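Local coordinates for protein trehalose-6-phosphate phosphatase (Candida albicans, PDB 5DXF) that is a fungal enzyme of glycosyltransferase family 20, a family of the GT-B clan, at residues R337-K342 and P375-S380. Residues are numbered along the deposited sequence; the frame is centred on the assembly and turned at random.
Sequences RDRLDK and PGYSHS
Leu340 and Ser380 meet through main chain and side chain: the Leu340 carbonyl O lies 3.5 Å from Ser380 CB. The same oxygen lies 4.0 Å from Gly376 CA, so it faces both ends of the bend from Gly376 to Ser380. Ser380 CB also comes to 4.1 Å from Asp341 OD1. These are van der Waals contacts, and no hydrogen bond joins the segments. Within 337-342, a weak hydrogen bond (3.4 Å) runs from Lys342 N to Asp341 OD1.

Two basic side chains approach aromatic rings at the edge. Lys342 NZ lies 3.5 Å from His379 CD2, near the plane of the imidazole. Lys342 CG is anti to the carbonyl carbon (chi1 -58°), and the chain runs extended through chi3 before chi4 bends NZ to the ring. NZ is also 3.6 Å from the backbone O of His379. Arg339 NH1 is 4.3 Å from Tyr377 CE1, close to the plane of the phenol ring. CE1 lies oblique to the guanidinium. Neither ring offers its face to the cation.

Leu340 reaches Val387 and Glu384 of helix 381-398, and Tyr377 touches Arg149 and Glu153 of helix 147-160. Strands 332-339 and 367-374 are parallel neighbours in one sheet. The contact joins the loops at their C-terminal ends, the sheet edge where strand-to-helix loops commonly line ligand sites in Rossmann-like domains of the GT-B fold.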
ATOM      1  N   ARG A 337      -1.552   9.726  -8.170  1.00 37.74           N
ATOM      2  CA  ARG A 337      -0.853   9.991  -6.917  1.00 45.01           C
ATOM      3  C   ARG A 337       0.022   8.807  -6.536  1.00 53.94           C
ATOM      4  O   ARG A 337      -0.479   7.714  -6.264  1.00 46.92           O
ATOM      5  CB  ARG A 337      -1.829  10.294  -5.778  1.00 46.23           C
ATOM      6  CG  ARG A 337      -1.117  10.697  -4.489  1.00 44.24           C
ATOM      7  CD  ARG A 337      -2.076  11.057  -3.362  1.00 57.33           C
ATOM      8  NE  ARG A 337      -2.762   9.890  -2.812  1.00 69.43           N
ATOM      9  CZ  ARG A 337      -3.506   9.911  -1.709  1.00 74.34           C
ATOM     10  NH1 ARG A 337      -3.660  11.039  -1.030  1.00 61.21           N
ATOM     11  NH2 ARG A 337      -4.094   8.802  -1.283  1.00 67.90           N
ATOM     12  N   ASP A 338       1.330   9.028  -6.515  1.00 54.67           N
ATOM     13  CA  ASP A 338       2.268   7.970  -6.175  1.00 53.79           C
ATOM     14  C   ASP A 338       3.400   8.513  -5.319  1.00 51.02           C
ATOM     15  O   ASP A 338       3.733   9.692  -5.399  1.00 50.23           O
ATOM     16  CB  ASP A 338       2.835   7.323  -7.443  1.00 51.26           C
ATOM     17  CG  ASP A 338       1.756   6.770  -8.351  1.00 59.72           C
ATOM     18  OD1 ASP A 338       1.327   5.619  -8.130  1.00 71.27           O
ATOM     19  OD2 ASP A 338       1.337   7.486  -9.284  1.00 54.04           O
ATOM     20  N   ARG A 339       3.985   7.652  -4.494  1.00 52.55           N
ATOM     21  CA  ARG A 339       5.208   8.002  -3.786  1.00 56.32           C
ATOM     22  C   ARG A 339       6.353   8.094  -4.788  1.00 55.23           C
ATOM     23  O   ARG A 339       6.391   7.342  -5.762  1.00 52.56           O
ATOM     24  CB  ARG A 339       5.527   6.975  -2.700  1.00 54.74           C
ATOM     25  CG  ARG A 339       4.654   7.087  -1.460  1.00 64.91           C
ATOM     26  CD  ARG A 339       4.963   5.977  -0.470  1.00 81.31           C
ATOM     27  NE  ARG A 339       4.448   6.272   0.865  1.00 97.13           N
ATOM     28  CZ  ARG A 339       4.663   5.510   1.933  1.00 99.77           C
ATOM     29  NH1 ARG A 339       5.381   4.400   1.827  1.00 97.16           N
ATOM     30  NH2 ARG A 339       4.159   5.857   3.109  1.00 93.81           N
ATOM     31  N   LEU A 340       7.305   8.980  -4.552  1.00 51.47           N
ATOM     32  CA  LEU A 340       8.378   9.123  -5.509  1.00 59.07           C
ATOM     33  C   LEU A 340       9.390   8.056  -5.173  1.00 59.72           C
ATOM     34  O   LEU A 340      10.122   8.163  -4.210  1.00 61.62           O
ATOM     35  CB  LEU A 340       9.012  10.496  -5.393  1.00 58.21           C
ATOM     36  CG  LEU A 340       8.521  11.553  -6.369  1.00 47.83           C
ATOM     37  CD1 LEU A 340       9.417  12.780  -6.351  1.00 41.91           C
ATOM     38  CD2 LEU A 340       8.437  10.962  -7.757  1.00 46.19           C
ATOM     39  N   ASP A 341       9.414   7.025  -6.003  1.00 59.10           N
ATOM     40  CA  ASP A 341      10.127   5.801  -5.722  1.00 51.96           C
ATOM     41  C   ASP A 341      10.485   5.083  -6.997  1.00 52.41           C
ATOM     42  O   ASP A 341       9.978   5.407  -8.049  1.00 51.86           O
ATOM     43  CB  ASP A 341       9.264   4.891  -4.881  1.00 20.00           C
ATOM     44  CG  ASP A 341       9.894   4.571  -3.579  1.00 20.00           C
ATOM     45  OD1 ASP A 341      11.134   4.604  -3.516  1.00 20.00           O
ATOM     46  OD2 ASP A 341       9.162   4.294  -2.615  1.00 20.00           O
ATOM     47  N   LYS A 342      11.392   4.128  -6.895  1.00 55.06           N
ATOM     48  CA  LYS A 342      11.716   3.263  -8.011  1.00 53.43           C
ATOM     49  C   LYS A 342      10.557   2.376  -8.456  1.00 47.57           C
ATOM     50  O   LYS A 342      10.364   2.151  -9.634  1.00 55.07           O
ATOM     51  CB  LYS A 342      12.936   2.412  -7.686  1.00 53.96           C
ATOM     52  CG  LYS A 342      14.167   3.215  -7.334  1.00 62.71           C
ATOM     53  CD  LYS A 342      15.429   2.415  -7.574  1.00 65.03           C
ATOM     54  CE  LYS A 342      16.661   3.209  -7.193  1.00 73.64           C
ATOM     55  NZ  LYS A 342      17.257   2.722  -5.925  1.00 76.55           N
ATOM     56  N   PRO A 375       6.990  11.927  -0.446  1.00 73.00           N
ATOM     57  CA  PRO A 375       8.451  11.825  -0.336  1.00 78.40           C
ATOM     58  C   PRO A 375       8.962  10.422   0.003  1.00 86.14           C
ATOM     59  O   PRO A 375       8.311   9.685   0.745  1.00 80.65           O
ATOM     60  CB  PRO A 375       8.775  12.796   0.800  1.00 76.15           C
ATOM     61  CG  PRO A 375       7.554  12.770   1.651  1.00 81.70           C
ATOM     62  CD  PRO A 375       6.409  12.681   0.679  1.00 71.59           C
ATOM     63  N   GLY A 376      10.129  10.075  -0.538  1.00 88.38           N
ATOM     64  CA  GLY A 376      10.735   8.769  -0.330  1.00 89.99           C
ATOM     65  C   GLY A 376      11.766   8.785   0.783  1.00102.25           C
ATOM     66  O   GLY A 376      12.181   9.851   1.237  1.00 94.40           O
ATOM     67  N   TYR A 377      12.190   7.604   1.223  1.00106.58           N
ATOM     68  CA  TYR A 377      13.033   7.499   2.412  1.00102.41           C
ATOM     69  C   TYR A 377      14.478   7.897   2.118  1.00102.86           C
ATOM     70  O   TYR A 377      15.040   8.732   2.832  1.00105.91           O
ATOM     71  CB  TYR A 377      12.946   6.083   2.991  1.00 89.58           C
ATOM     72  CG  TYR A 377      11.616   5.817   3.673  1.00 82.36           C
ATOM     73  CD1 TYR A 377      10.454   5.635   2.931  1.00 90.22           C
ATOM     74  CD2 TYR A 377      11.521   5.767   5.057  1.00 81.86           C
ATOM     75  CE1 TYR A 377       9.236   5.403   3.548  1.00 91.11           C
ATOM     76  CE2 TYR A 377      10.307   5.533   5.684  1.00 84.82           C
ATOM     77  CZ  TYR A 377       9.169   5.352   4.925  1.00 87.77           C
ATOM     78  OH  TYR A 377       7.962   5.119   5.544  1.00 93.11           O
ATOM     79  N   SER A 378      15.059   7.289   1.081  1.00107.82           N
ATOM     80  CA  SER A 378      16.310   7.749   0.463  1.00111.22           C
ATOM     81  C   SER A 378      16.703   6.839  -0.701  1.00111.73           C
ATOM     82  O   SER A 378      16.098   5.782  -0.901  1.00109.91           O
ATOM     83  CB  SER A 378      17.459   7.817   1.474  1.00110.80           C
ATOM     84  OG  SER A 378      18.543   8.576   0.960  1.00 93.89           O
ATOM     85  N   HIS A 379      17.722   7.263  -1.451  1.00109.31           N
ATOM     86  CA  HIS A 379      18.113   6.665  -2.735  1.00112.59           C
ATOM     87  C   HIS A 379      16.946   6.759  -3.715  1.00104.63           C
ATOM     88  O   HIS A 379      16.928   6.112  -4.763  1.00109.75           O
ATOM     89  CB  HIS A 379      18.586   5.214  -2.577  1.00115.95           C
ATOM     90  CG  HIS A 379      19.835   4.908  -3.347  1.00115.56           C
ATOM     91  ND1 HIS A 379      21.008   5.613  -3.171  1.00117.41           N
ATOM     92  CD2 HIS A 379      20.094   3.986  -4.306  1.00113.58           C
ATOM     93  CE1 HIS A 379      21.934   5.136  -3.980  1.00116.59           C
ATOM     94  NE2 HIS A 379      21.407   4.147  -4.681  1.00114.91           N
ATOM     95  N   SER A 380      15.971   7.578  -3.342  1.00102.62           N
ATOM     96  CA  SER A 380      14.912   8.016  -4.228  1.00 92.11           C
ATOM     97  C   SER A 380      15.208   9.465  -4.584  1.00 84.54           C
ATOM     98  O   SER A 380      14.473  10.104  -5.336  1.00 86.49           O
ATOM     99  CB  SER A 380      13.545   7.873  -3.561  1.00 90.91           C
ATOM    100  OG  SER A 380      13.632   8.171  -2.177  1.00 91.65           O
TER